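Local coordinates for putative glycosyltransferase (GalT1) (Streptococcus parasanguinis FW213, PDB 5HEA), which probably transfers a sugar from a nucleotide-linked donor, this chain being the C-terminal part of a longer glycosyltransferase and carrying a family 2 domain of GT-A type, at residues 103-108 / 206-211; 114-119 / 171-176; 179-184 / 195-200; 187-192 / 232-237. All blocks are in the same frame, centred on the assembly; numbering follows the deposited sequence.

Contact 1. Residues 103-108 / 206-211; sequences EHLYRA and TFINEG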
loop_
_atom_site.group_PDB
_atom_site.type_symbol
_atom_site.label_atom_id
_atom_site.label_comp_id
_atom_site.label_asym_id
_atom_site.label_seq_id
_atom_site.Cartn_x
_atom_site.Cartn_y
_atom_site.Cartn_z
ATOM N N GLU A 103 40.695 7.591 -25.984
ATOM C CA GLU A 103 41.458 7.650 -27.228
ATOM C C GLU A 103 41.673 6.259 -27.846
ATOM O O GLU A 103 41.455 6.062 -29.041
ATOM C CB GLU A 103 42.806 8.347 -26.982
ATOM C CG GLU A 103 43.635 8.554 -28.242
ATOM C CD GLU A 103 45.016 9.128 -27.954
ATOM O OE1 GLU A 103 45.363 9.328 -26.764
ATOM O OE2 GLU A 103 45.760 9.378 -28.925
ATOM N N HIS A 104 42.088 5.299 -27.029
ATOM C CA HIS A 104 42.312 3.938 -27.517
ATOM C C HIS A 104 41.056 3.245 -28.031
ATOM O O HIS A 104 41.114 2.555 -29.044
ATOM C CB HIS A 104 43.015 3.080 -26.461
ATOM C CG HIS A 104 44.466 3.403 -26.305
ATOM N ND1 HIS A 104 45.369 2.534 -25.727
ATOM C CD2 HIS A 104 45.179 4.495 -26.674
ATOM C CE1 HIS A 104 46.573 3.081 -25.743
ATOM N NE2 HIS A 104 46.485 4.269 -26.313
ATOM N N LEU A 105 39.932 3.422 -27.331
ATOM C CA LEU A 105 38.636 2.916 -27.781
ATOM C C LEU A 105 38.217 3.588 -29.080
ATOM O O LEU A 105 37.707 2.935 -29.998
ATOM C CB LEU A 105 37.545 3.168 -26.717
ATOM C CG LEU A 105 37.546 2.230 -25.510
ATOM C CD1 LEU A 105 36.490 2.653 -24.492
ATOM C CD2 LEU A 105 37.326 0.782 -25.967
ATOM N N TYR A 106 38.418 4.902 -29.146
ATOM C CA TYR A 106 38.031 5.666 -30.325
ATOM C C TYR A 106 38.813 5.196 -31.554
ATOM O O TYR A 106 38.225 4.842 -32.568
ATOM C CB TYR A 106 38.220 7.170 -30.111
ATOM C CG TYR A 106 37.810 8.000 -31.319
ATOM C CD1 TYR A 106 36.475 8.314 -31.545
ATOM C CD2 TYR A 106 38.755 8.446 -32.243
ATOM C CE1 TYR A 106 36.090 9.061 -32.651
ATOM C CE2 TYR A 106 38.375 9.199 -33.358
ATOM C CZ TYR A 106 37.044 9.500 -33.552
ATOM O OH TYR A 106 36.648 10.240 -34.644
ATOM N N ARG A 107 40.140 5.178 -31.447
ATOM C CA ARG A 107 40.985 4.699 -32.545
ATOM C C ARG A 107 40.632 3.281 -32.995
ATOM O O ARG A 107 40.591 2.989 -34.191
ATOM C CB ARG A 107 42.451 4.741 -32.132
ATOM C CG ARG A 107 42.972 6.144 -31.999
ATOM C CD ARG A 107 44.114 6.386 -32.967
ATOM N NE ARG A 107 44.304 7.815 -33.189
ATOM C CZ ARG A 107 44.870 8.630 -32.308
ATOM N NH1 ARG A 107 45.311 8.149 -31.154
ATOM N NH2 ARG A 107 44.998 9.922 -32.582
ATOM N N ALA A 108 40.374 2.402 -32.030
ATOM C CA ALA A 108 40.111 1.001 -32.343
ATOM C C ALA A 108 38.816 0.865 -33.144
ATOM O O ALA A 108 38.694 0.006 -34.008
ATOM C CB ALA A 108 40.051 0.169 -31.058
ATOM N N THR A 206 35.455 -4.451 -32.509
ATOM C CA THR A 206 36.895 -4.512 -32.283
ATOM C C THR A 206 37.190 -4.626 -30.788
ATOM O O THR A 206 36.713 -3.818 -29.988
ATOM C CB THR A 206 37.615 -3.281 -32.856
ATOM O OG1 THR A 206 37.391 -3.216 -34.271
ATOM C CG2 THR A 206 39.120 -3.365 -32.585
ATOM N N PHE A 207 37.963 -5.642 -30.415
ATOM C CA PHE A 207 38.361 -5.832 -29.023
ATOM C C PHE A 207 39.821 -5.461 -28.829
ATOM O O PHE A 207 40.680 -5.903 -29.603
ATOM C CB PHE A 207 38.140 -7.290 -28.592
ATOM C CG PHE A 207 38.524 -7.559 -27.157
ATOM C CD1 PHE A 207 37.767 -7.041 -26.116
ATOM C CD2 PHE A 207 39.631 -8.328 -26.851
ATOM C CE1 PHE A 207 38.109 -7.283 -24.808
ATOM C CE2 PHE A 207 39.990 -8.568 -25.534
ATOM C CZ PHE A 207 39.226 -8.049 -24.514
ATOM N N ILE A 208 40.111 -4.650 -27.808
ATOM C CA ILE A 208 41.507 -4.426 -27.409
ATOM C C ILE A 208 41.752 -4.989 -26.014
ATOM O O ILE A 208 41.105 -4.572 -25.043
ATOM C CB ILE A 208 41.944 -2.931 -27.482
ATOM C CG1 ILE A 208 40.839 -2.010 -27.000
ATOM C CG2 ILE A 208 42.298 -2.542 -28.908
ATOM C CD1 ILE A 208 41.201 -0.544 -27.050
ATOM N N ASN A 209 42.672 -5.949 -25.920
ATOM C CA ASN A 209 42.957 -6.603 -24.651
ATOM C C ASN A 209 43.915 -5.801 -23.786
ATOM O O ASN A 209 45.046 -6.218 -23.538
ATOM C CB ASN A 209 43.501 -8.022 -24.837
ATOM C CG ASN A 209 43.350 -8.863 -23.576
ATOM O OD1 ASN A 209 42.347 -8.745 -22.874
ATOM N ND2 ASN A 209 44.354 -9.689 -23.266
ATOM N N GLU A 210 43.450 -4.643 -23.340
ATOM C CA GLU A 210 44.199 -3.826 -22.394
ATOM C C GLU A 210 43.272 -3.483 -21.228
ATOM O O GLU A 210 42.086 -3.196 -21.428
ATOM C CB GLU A 210 44.717 -2.553 -23.069
ATOM C CG GLU A 210 43.630 -1.695 -23.704
ATOM C CD GLU A 210 44.181 -0.431 -24.362
ATOM O OE1 GLU A 210 45.055 -0.555 -25.250
ATOM O OE2 GLU A 210 43.735 0.682 -23.990
ATOM N N GLY A 211 43.800 -3.534 -20.011
ATOM C CA GLY A 211 43.008 -3.209 -18.835
ATOM C C GLY A 211 43.118 -1.726 -18.517
ATOM O O GLY A 211 43.752 -1.348 -17.541
#
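Ala-108 and Thr-206, with CA atoms 6.4 Å apart, mark where helix 103-108 comes nearest to strand 206-211. The two short axes pass at 9.1 Å and run in largely opposite senses, 144° apart. The methyl CB of Ala-108 meets CG2 of Thr-206 at 4.0 Å and CG2 of Ile-208 at 4.1 Å. The other branch of Ile-208 reaches toward the helix's N-terminal side, its CD1 lying 4.2 Å from CD2 of Leu-105. Such a helix laid over a sheet is a basic element of the Rossmann-like GT-A fold: helix 101-110 leads into strand 116-125, the parallel neighbour of strand 204-217. At one end ND1 of His-104 points between both oxygens of Glu-210, 3.1 Å from OE1 and 3.0 Å from OE2, and each offers its syn lone pair. Glu-210 gets there with CG between backbone N and carbonyl carbon (chi1 57°), then extended. Ring and carboxylate planes are 59° apart. The Ser-212 hydroxyl is hydrogen-bonded to Glu-210 OE2, while Phe-100 stacks on the imidazole.

Contact 2. Residues 114-119 / 171-176; sequences SDISVC and KLFKAE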
loop_
_atom_site.group_PDB
_atom_site.type_symbol
_atom_site.label_atom_id
_atom_site.label_comp_id
_atom_site.label_asym_id
_atom_site.label_seq_id
_atom_site.Cartn_x
_atom_site.Cartn_y
_atom_site.Cartn_z
ATOM N N SER A 114 34.641 -0.362 -37.370
ATOM C CA SER A 114 33.741 -1.142 -36.521
ATOM C C SER A 114 32.602 -0.276 -36.016
ATOM O O SER A 114 32.664 0.941 -36.101
ATOM C CB SER A 114 34.499 -1.710 -35.325
ATOM O OG SER A 114 35.359 -2.748 -35.731
ATOM N N ASP A 115 31.575 -0.904 -35.457
ATOM C CA ASP A 115 30.441 -0.163 -34.914
ATOM C C ASP A 115 30.556 -0.033 -33.404
ATOM O O ASP A 115 29.902 0.809 -32.791
ATOM C CB ASP A 115 29.157 -0.890 -35.265
ATOM C CG ASP A 115 28.993 -1.063 -36.773
ATOM O OD1 ASP A 115 28.934 -2.216 -37.243
ATOM O OD2 ASP A 115 28.951 -0.040 -37.485
ATOM N N ILE A 116 31.373 -0.909 -32.824
ATOM C CA ILE A 116 31.605 -0.980 -31.382
ATOM C C ILE A 116 33.071 -1.341 -31.164
ATOM O O ILE A 116 33.625 -2.151 -31.908
ATOM C CB ILE A 116 30.717 -2.067 -30.721
ATOM C CG1 ILE A 116 29.232 -1.775 -30.991
ATOM C CG2 ILE A 116 30.993 -2.149 -29.200
ATOM C CD1 ILE A 116 28.271 -2.869 -30.539
ATOM N N SER A 117 33.709 -0.711 -30.180
ATOM C CA SER A 117 35.004 -1.169 -29.698
ATOM C C SER A 117 34.877 -1.466 -28.200
ATOM O O SER A 117 34.054 -0.869 -27.501
ATOM C CB SER A 117 36.112 -0.146 -29.967
ATOM O OG SER A 117 35.926 1.030 -29.199
ATOM N N VAL A 118 35.678 -2.411 -27.727
ATOM C CA VAL A 118 35.573 -2.920 -26.368
ATOM C C VAL A 118 36.983 -3.099 -25.852
ATOM O O VAL A 118 37.846 -3.614 -26.571
ATOM C CB VAL A 118 34.865 -4.300 -26.339
ATOM C CG1 VAL A 118 34.754 -4.845 -24.897
ATOM C CG2 VAL A 118 33.485 -4.230 -27.001
ATOM N N CYS A 119 37.241 -2.657 -24.628
ATOM C CA CYS A 119 38.516 -2.989 -23.998
ATOM C C CYS A 119 38.265 -3.833 -22.764
ATOM O O CYS A 119 37.125 -4.196 -22.466
ATOM C CB CYS A 119 39.365 -1.738 -23.681
ATOM S SG CYS A 119 38.765 -0.664 -22.343
ATOM N N LYS A 171 33.276 -0.035 -23.190
ATOM C CA LYS A 171 32.723 -0.229 -24.513
ATOM C C LYS A 171 32.302 1.097 -25.116
ATOM O O LYS A 171 31.631 1.904 -24.473
ATOM C CB LYS A 171 31.534 -1.204 -24.432
ATOM C CG LYS A 171 31.936 -2.557 -23.809
ATOM C CD LYS A 171 30.754 -3.409 -23.424
ATOM C CE LYS A 171 31.239 -4.662 -22.707
ATOM N NZ LYS A 171 31.877 -4.368 -21.383
ATOM N N LEU A 172 32.721 1.323 -26.355
ATOM C CA LEU A 172 32.341 2.514 -27.109
ATOM C C LEU A 172 31.382 2.114 -28.231
ATOM O O LEU A 172 31.734 1.303 -29.089
ATOM C CB LEU A 172 33.590 3.189 -27.681
ATOM C CG LEU A 172 33.395 4.480 -28.474
ATOM C CD1 LEU A 172 32.928 5.591 -27.544
ATOM C CD2 LEU A 172 34.679 4.875 -29.211
ATOM N N PHE A 173 30.172 2.681 -28.212
ATOM C CA PHE A 173 29.102 2.323 -29.148
ATOM C C PHE A 173 28.766 3.471 -30.102
ATOM O O PHE A 173 28.632 4.610 -29.662
ATOM C CB PHE A 173 27.803 2.012 -28.383
ATOM C CG PHE A 173 27.927 0.912 -27.361
ATOM C CD1 PHE A 173 27.806 -0.419 -27.737
ATOM C CD2 PHE A 173 28.139 1.210 -26.023
ATOM C CE1 PHE A 173 27.919 -1.439 -26.798
ATOM C CE2 PHE A 173 28.248 0.193 -25.068
ATOM C CZ PHE A 173 28.141 -1.133 -25.460
ATOM N N LYS A 174 28.593 3.174 -31.391
ATOM C CA LYS A 174 27.922 4.117 -32.282
ATOM C C LYS A 174 26.561 4.409 -31.692
ATOM O O LYS A 174 25.857 3.495 -31.251
ATOM C CB LYS A 174 27.774 3.553 -33.695
ATOM C CG LYS A 174 29.066 3.671 -34.503
ATOM C CD LYS A 174 28.878 3.237 -35.935
ATOM C CE LYS A 174 30.208 3.232 -36.667
ATOM N NZ LYS A 174 30.124 2.519 -37.982
ATOM N N ALA A 175 26.209 5.690 -31.643
ATOM C CA ALA A 175 24.987 6.104 -30.953
ATOM C C ALA A 175 23.737 5.610 -31.678
ATOM O O ALA A 175 22.702 5.365 -31.052
ATOM C CB ALA A 175 24.953 7.613 -30.777
ATOM N N GLU A 176 23.843 5.432 -32.992
ATOM C CA GLU A 176 22.711 4.934 -33.777
ATOM C C GLU A 176 22.272 3.525 -33.344
ATOM O O GLU A 176 21.128 3.142 -33.559
ATOM C CB GLU A 176 23.031 4.954 -35.278
ATOM C CG GLU A 176 24.166 4.017 -35.682
ATOM C CD GLU A 176 24.559 4.157 -37.141
ATOM O OE1 GLU A 176 23.716 4.611 -37.948
ATOM O OE2 GLU A 176 25.714 3.812 -37.480
HETATM O O HOH W 1 33.276 3.007 -37.770
HETATM O O HOH W 2 25.716 1.115 -37.213
#
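Lys-171 opens the pairing beside Val-118, the two side chains pointing the same way with CG of the lysine 3.8 Å from CG1 of the valine. Its chain bends only at the last torsion (chi4 66°), and the buried ammonium is gripped by the carbonyls of Leu-163, Phe-167 and Pro-169. Leu-172 then closes a hydrogen-bonded antiparallel pair: its N gives to Ser-117 O at 2.8 Å, and Ser-117 N returns the bond to Leu-172 O at 3.0 Å. That same Leu-172 O also receives a CA-H...O contact from Ile-116. Phe-173, in a non-hydrogen-bonded pair, presents the edge of its ring, and CD1 lies 3.8 Å from the Ile-116 atom CD1. Lys-174 ends the strand with a straight bond from its N to Asp-115 O (3.0 Å). Extended beyond CG, it runs past the backbone of Asp-115 until NZ forms a salt bridge with OD2 at 2.9 Å, met on the anti side and tilted 24° from the carboxylate plane. The other oxygen, OD1, accepts from the N of Ser-203. A water donates to Ser-114 O and is held only weakly by Lys-174 NZ. Strand 171-174 runs antiparallel to both its neighbours, and such a reversed strand between the parallel strands 87-90 and 116-125 is characteristic of the GT-A sheet.

Contact 3. Residues 179-184 / 195-200; sequences EGIRFP and IYRLYL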
loop_
_atom_site.group_PDB
_atom_site.type_symbol
_atom_site.label_atom_id
_atom_site.label_comp_id
_atom_site.label_asym_id
_atom_site.label_seq_id
_atom_site.Cartn_x
_atom_site.Cartn_y
_atom_site.Cartn_z
ATOM N N GLU A 179 18.796 2.807 -31.047
ATOM C CA GLU A 179 17.397 2.845 -31.494
ATOM C C GLU A 179 16.593 1.669 -30.927
ATOM O O GLU A 179 16.856 0.501 -31.250
ATOM C CB GLU A 179 17.292 2.849 -33.024
ATOM C CG GLU A 179 15.834 2.856 -33.514
ATOM C CD GLU A 179 15.677 2.651 -35.021
ATOM O OE1 GLU A 179 16.663 2.286 -35.700
ATOM O OE2 GLU A 179 14.550 2.853 -35.522
ATOM N N GLY A 180 15.628 1.983 -30.064
ATOM C CA GLY A 180 14.756 0.968 -29.503
ATOM C C GLY A 180 15.380 0.145 -28.392
ATOM O O GLY A 180 14.753 -0.795 -27.890
ATOM N N ILE A 181 16.609 0.486 -28.008
ATOM C CA ILE A 181 17.289 -0.233 -26.937
ATOM C C ILE A 181 17.388 0.614 -25.671
ATOM O O ILE A 181 17.972 1.704 -25.692
ATOM C CB ILE A 181 18.708 -0.714 -27.376
ATOM C CG1 ILE A 181 18.593 -1.798 -28.460
ATOM C CG2 ILE A 181 19.453 -1.278 -26.182
ATOM C CD1 ILE A 181 19.935 -2.253 -29.043
ATOM N N ARG A 182 16.816 0.111 -24.577
ATOM C CA ARG A 182 16.881 0.769 -23.268
ATOM C C ARG A 182 17.103 -0.277 -22.197
ATOM O O ARG A 182 16.761 -1.449 -22.391
ATOM C CB ARG A 182 15.579 1.549 -22.972
ATOM C CG ARG A 182 15.371 2.793 -23.857
ATOM C CD ARG A 182 16.522 3.794 -23.705
ATOM N NE ARG A 182 16.319 5.028 -24.468
ATOM C CZ ARG A 182 16.682 5.201 -25.738
ATOM N NH1 ARG A 182 17.261 4.214 -26.422
ATOM N NH2 ARG A 182 16.460 6.368 -26.334
ATOM N N PHE A 183 17.688 0.140 -21.074
ATOM C CA PHE A 183 17.844 -0.742 -19.929
ATOM C C PHE A 183 16.463 -0.928 -19.290
ATOM O O PHE A 183 15.707 0.028 -19.183
ATOM C CB PHE A 183 18.828 -0.150 -18.917
ATOM C CG PHE A 183 20.246 -0.040 -19.445
ATOM C CD1 PHE A 183 20.628 1.044 -20.224
ATOM C CD2 PHE A 183 21.178 -1.038 -19.187
ATOM C CE1 PHE A 183 21.931 1.145 -20.734
ATOM C CE2 PHE A 183 22.484 -0.946 -19.694
ATOM C CZ PHE A 183 22.851 0.152 -20.465
ATOM N N PRO A 184 16.144 -2.159 -18.862
ATOM C CA PRO A 184 14.870 -2.498 -18.200
ATOM C C PRO A 184 14.723 -1.894 -16.802
ATOM O O PRO A 184 15.620 -2.014 -15.974
ATOM C CB PRO A 184 14.925 -4.028 -18.109
ATOM C CG PRO A 184 16.388 -4.345 -18.134
ATOM C CD PRO A 184 16.965 -3.354 -19.102
ATOM N N ILE A 195 23.341 -5.098 -22.987
ATOM C CA ILE A 195 24.564 -4.883 -23.766
ATOM C C ILE A 195 24.588 -5.765 -25.013
ATOM O O ILE A 195 24.859 -5.288 -26.114
ATOM C CB ILE A 195 25.834 -5.070 -22.896
ATOM C CG1 ILE A 195 25.886 -3.982 -21.821
ATOM C CG2 ILE A 195 27.098 -4.984 -23.741
ATOM C CD1 ILE A 195 25.812 -2.553 -22.402
ATOM N N TYR A 196 24.251 -7.038 -24.853
ATOM C CA TYR A 196 24.289 -7.958 -25.993
ATOM C C TYR A 196 23.361 -7.540 -27.133
ATOM O O TYR A 196 23.642 -7.818 -28.307
ATOM C CB TYR A 196 24.008 -9.397 -25.552
ATOM C CG TYR A 196 22.547 -9.714 -25.343
ATOM C CD1 TYR A 196 21.914 -9.403 -24.150
ATOM C CD2 TYR A 196 21.810 -10.353 -26.333
ATOM C CE1 TYR A 196 20.571 -9.705 -23.950
ATOM C CE2 TYR A 196 20.467 -10.661 -26.144
ATOM C CZ TYR A 196 19.856 -10.333 -24.951
ATOM O OH TYR A 196 18.524 -10.629 -24.762
ATOM N N ARG A 197 22.260 -6.865 -26.812
ATOM C CA ARG A 197 21.377 -6.393 -27.875
ATOM C C ARG A 197 22.053 -5.334 -28.753
ATOM O O ARG A 197 21.833 -5.286 -29.961
ATOM C CB ARG A 197 20.040 -5.909 -27.309
ATOM C CG ARG A 197 19.290 -7.022 -26.572
ATOM C CD ARG A 197 17.920 -6.586 -26.117
ATOM N NE ARG A 197 17.923 -5.996 -24.778
ATOM C CZ ARG A 197 17.397 -4.807 -24.480
ATOM N NH1 ARG A 197 16.844 -4.075 -25.445
ATOM N NH2 ARG A 197 17.409 -4.348 -23.223
ATOM N N LEU A 198 22.889 -4.494 -28.155
ATOM C CA LEU A 198 23.707 -3.571 -28.948
ATOM C C LEU A 198 24.674 -4.306 -29.881
ATOM O O LEU A 198 24.833 -3.935 -31.054
ATOM C CB LEU A 198 24.486 -2.643 -28.021
ATOM C CG LEU A 198 23.588 -1.711 -27.214
ATOM C CD1 LEU A 198 24.371 -1.141 -26.027
ATOM C CD2 LEU A 198 23.092 -0.589 -28.128
ATOM N N TYR A 199 25.317 -5.353 -29.372
ATOM C CA TYR A 199 26.199 -6.180 -30.209
ATOM C C TYR A 199 25.450 -6.719 -31.443
ATOM O O TYR A 199 25.959 -6.708 -32.579
ATOM C CB TYR A 199 26.717 -7.377 -29.417
ATOM C CG TYR A 199 27.622 -7.096 -28.246
ATOM C CD1 TYR A 199 28.471 -6.001 -28.231
ATOM C CD2 TYR A 199 27.648 -7.967 -27.157
ATOM C CE1 TYR A 199 29.307 -5.767 -27.145
ATOM C CE2 TYR A 199 28.474 -7.738 -26.066
ATOM C CZ TYR A 199 29.295 -6.643 -26.070
ATOM O OH TYR A 199 30.122 -6.431 -25.007
ATOM N N LEU A 200 24.229 -7.193 -31.225
ATOM C CA LEU A 200 23.440 -7.771 -32.322
ATOM C C LEU A 200 23.077 -6.732 -33.393
ATOM O O LEU A 200 22.734 -7.089 -34.516
ATOM C CB LEU A 200 22.184 -8.471 -31.782
ATOM C CG LEU A 200 22.418 -9.709 -30.915
ATOM C CD1 LEU A 200 21.125 -10.134 -30.212
ATOM C CD2 LEU A 200 22.991 -10.860 -31.757
#
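Arg-197 reaches the loop through two turns of its side chain: CG lies beside the backbone N (chi1 -61°), and the chain, extended as far as CD, bends at chi3 (-90°) so that the guanidinium turns an edge to Arg-182 O and Pro-184. NH2 then donates to Arg-182 O at 3.1 Å with a nearly straight N-H (163°). The acceptor lies in the guanidinium plane, although the donor is tilted from the plane of the carbonyl. Since NE bonds Ala-193 O, the flat group is fixed from two directions. Ile-181 slides past the arginine in the opposite sense. Its CG2 branch stands 3.9 Å from Arg-197 NH1, and CD1 pushes on to the helix, 3.7 Å from CD2 of Leu-198 and equally close to the backbone O of Arg-197. Arg-182, by contrast, starts away from the helix and folds back on its own loop, NH1 donating to Ile-181 O at 2.7 Å from above the carbonyl plane. Phe-183 makes a looser apolar touch, CZ to Ile-195 CD1 at 4.5 Å. A second subunit adjoins the loop, where Gln-280 of that chain hydrogen-bonds Gly-180 O. Within its own chain the loop is wedged between helix 72-82, on which Arg-182 and Phe-183 rest, and helix 195-201, whose Ile-195 and Leu-198 pack in turn on strand 171-174.

Contact 4. Residues 187-192 / 232-237; sequences RLREDD and SSMISN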
loop_
_atom_site.group_PDB
_atom_site.type_symbol
_atom_site.label_atom_id
_atom_site.label_comp_id
_atom_site.label_asym_id
_atom_site.label_seq_id
_atom_site.Cartn_x
_atom_site.Cartn_y
_atom_site.Cartn_z
ATOM N N ARG A 187 14.986 -3.225 -12.598
ATOM C CA ARG A 187 15.617 -4.527 -12.707
ATOM C C ARG A 187 17.097 -4.374 -12.386
ATOM O O ARG A 187 17.733 -3.413 -12.815
ATOM C CB ARG A 187 15.442 -5.040 -14.146
ATOM C CG ARG A 187 15.382 -6.550 -14.334
ATOM C CD ARG A 187 15.781 -6.926 -15.767
ATOM N NE ARG A 187 15.425 -8.294 -16.140
ATOM C CZ ARG A 187 14.693 -8.621 -17.207
ATOM N NH1 ARG A 187 14.234 -7.674 -18.023
ATOM N NH2 ARG A 187 14.421 -9.899 -17.466
ATOM N N LEU A 188 17.637 -5.305 -11.606
ATOM C CA LEU A 188 19.083 -5.430 -11.460
ATOM C C LEU A 188 19.501 -6.397 -12.564
ATOM O O LEU A 188 18.636 -6.951 -13.244
ATOM C CB LEU A 188 19.449 -5.987 -10.078
ATOM C CG LEU A 188 20.730 -5.541 -9.349
ATOM C CD1 LEU A 188 21.325 -6.690 -8.517
ATOM C CD2 LEU A 188 21.776 -4.941 -10.287
ATOM N N ARG A 189 20.808 -6.607 -12.742
ATOM C CA ARG A 189 21.336 -7.317 -13.911
ATOM C C ARG A 189 20.778 -6.638 -15.165
ATOM O O ARG A 189 20.263 -7.284 -16.080
ATOM C CB ARG A 189 20.960 -8.803 -13.872
ATOM C CG ARG A 189 21.455 -9.556 -12.649
ATOM C CD ARG A 189 22.973 -9.636 -12.635
ATOM N NE ARG A 189 23.453 -10.878 -12.031
ATOM C CZ ARG A 189 23.796 -11.964 -12.721
ATOM N NH1 ARG A 189 23.720 -11.969 -14.050
ATOM N NH2 ARG A 189 24.220 -13.044 -12.080
ATOM N N GLU A 190 20.831 -5.312 -15.174
ATOM C CA GLU A 190 20.237 -4.559 -16.265
ATOM C C GLU A 190 21.189 -4.561 -17.461
ATOM O O GLU A 190 20.736 -4.608 -18.613
ATOM C CB GLU A 190 19.851 -3.140 -15.822
ATOM C CG GLU A 190 21.013 -2.208 -15.411
ATOM C CD GLU A 190 21.461 -2.335 -13.940
ATOM O OE1 GLU A 190 21.016 -3.255 -13.211
ATOM O OE2 GLU A 190 22.284 -1.495 -13.506
ATOM N N ASP A 191 22.496 -4.542 -17.164
ATOM C CA ASP A 191 23.576 -4.671 -18.166
ATOM C C ASP A 191 23.463 -6.003 -18.896
ATOM O O ASP A 191 23.584 -6.067 -20.129
ATOM C CB ASP A 191 24.975 -4.617 -17.512
ATOM C CG ASP A 191 25.389 -3.214 -17.071
ATOM O OD1 ASP A 191 24.659 -2.251 -17.391
ATOM O OD2 ASP A 191 26.458 -3.077 -16.411
ATOM N N ASP A 192 23.251 -7.056 -18.102
ATOM C CA ASP A 192 23.066 -8.433 -18.573
ATOM C C ASP A 192 21.933 -8.515 -19.618
ATOM O O ASP A 192 22.030 -9.259 -20.591
ATOM C CB ASP A 192 22.769 -9.312 -17.345
ATOM C CG ASP A 192 22.629 -10.808 -17.668
ATOM O OD1 ASP A 192 23.227 -11.321 -18.635
ATOM O OD2 ASP A 192 21.923 -11.482 -16.901
ATOM N N SER A 232 16.134 -13.863 -10.008
ATOM C CA SER A 232 15.102 -14.003 -11.021
ATOM C C SER A 232 15.521 -13.459 -12.384
ATOM O O SER A 232 15.321 -14.121 -13.402
ATOM C CB SER A 232 13.820 -13.312 -10.581
ATOM O OG SER A 232 12.799 -13.641 -11.483
ATOM N N SER A 233 16.077 -12.247 -12.403
ATOM C CA SER A 233 16.603 -11.655 -13.637
ATOM C C SER A 233 17.739 -12.454 -14.275
ATOM O O SER A 233 17.813 -12.581 -15.503
ATOM C CB SER A 233 17.094 -10.241 -13.364
ATOM O OG SER A 233 15.982 -9.382 -13.264
ATOM N N MET A 234 18.633 -12.968 -13.438
ATOM C CA MET A 234 19.736 -13.803 -13.909
ATOM C C MET A 234 19.206 -14.925 -14.828
ATOM O O MET A 234 19.779 -15.216 -15.883
ATOM C CB MET A 234 20.485 -14.392 -12.709
ATOM C CG MET A 234 21.731 -15.195 -13.070
ATOM S SD MET A 234 22.548 -15.942 -11.636
ATOM C CE MET A 234 21.251 -17.008 -10.976
ATOM N N ILE A 235 18.093 -15.526 -14.426
ATOM C CA ILE A 235 17.511 -16.636 -15.169
ATOM C C ILE A 235 16.744 -16.129 -16.379
ATOM O O ILE A 235 16.971 -16.591 -17.490
ATOM C CB ILE A 235 16.599 -17.495 -14.255
ATOM C CG1 ILE A 235 17.426 -18.066 -13.104
ATOM C CG2 ILE A 235 15.947 -18.621 -15.037
ATOM C CD1 ILE A 235 18.662 -18.808 -13.599
ATOM N N SER A 236 15.834 -15.173 -16.175
ATOM C CA SER A 236 15.019 -14.691 -17.297
ATOM C C SER A 236 15.854 -13.977 -18.382
ATOM O O SER A 236 15.553 -14.101 -19.575
ATOM C CB SER A 236 13.858 -13.815 -16.808
ATOM O OG SER A 236 14.352 -12.654 -16.197
ATOM N N ASN A 237 16.907 -13.257 -17.980
ATOM C CA ASN A 237 17.841 -12.674 -18.956
ATOM C C ASN A 237 18.468 -13.728 -19.861
ATOM O O ASN A 237 18.566 -13.528 -21.062
ATOM C CB ASN A 237 18.977 -11.878 -18.287
ATOM C CG ASN A 237 18.499 -10.569 -17.670
ATOM O OD1 ASN A 237 17.363 -10.156 -17.876
ATOM N ND2 ASN A 237 19.377 -9.907 -16.924
#
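Hydrogen bonds from Asn-237 tie the loop to the helix: ND2 gives one proton to Arg-189 O at 2.9 Å and the other to Asp-192 OD2 at 3.0 Å. The second is the straighter (162°) and lies in the amide plane, yet it reaches the carboxylate from above its plane. Arg-187, extended from CG to NE, adds two bonds along the helix, NE to Ser-233 OG at 3.1 Å and NH2 to Ser-236 OG at 3.0 Å. This arginine is poorly ordered, so its grip is probably loose; Asn-237 OD1 lies over one face of its guanidinium. Charge comes next. Asp-192 OD2 meets Arg-189 NH1 in a long salt bridge of 3.4 Å, and Arg-241 and Arg-262 add their charges to the same carboxylate, while Asp-229 pairs with Arg-189 NE. Packing is supplied by Met-234, which runs alongside Arg-189 with CB over a guanidinium face and CG 3.4 Å from NH2. Loop 187-192 follows the reversed strand of the GT-A sheet, where its acidic pair Glu-190 and Asp-191 is consistent with the ED motif of family 2 enzymes, and here it docks onto the C-terminal helical bundle.

How the contacts relate
Contacts 1 and 2 lie in the buried sheet core but differ in chemistry: contact 2 pairs strands through antiparallel backbone bonds, with the Asp-115/Lys-174 salt bridge at its end, whereas contact 1 lays a helix on the same sheet through methyl packing and a His-104/Glu-210 bond. They meet directly, since Ser-114 OG lies 2.5 Å from Thr-206 OG1 in a probable hydrogen bond. Contact 3 is also buried but joins an irregular loop to a helix; Ile-116 and Phe-173 of contact 2 pack against its Leu-198. Contact 4, only partly buried, relies on arginines, carboxylates and an amide. It alternates along the chain with contact 3, and Phe-183 touches Glu-190 and Asp-191.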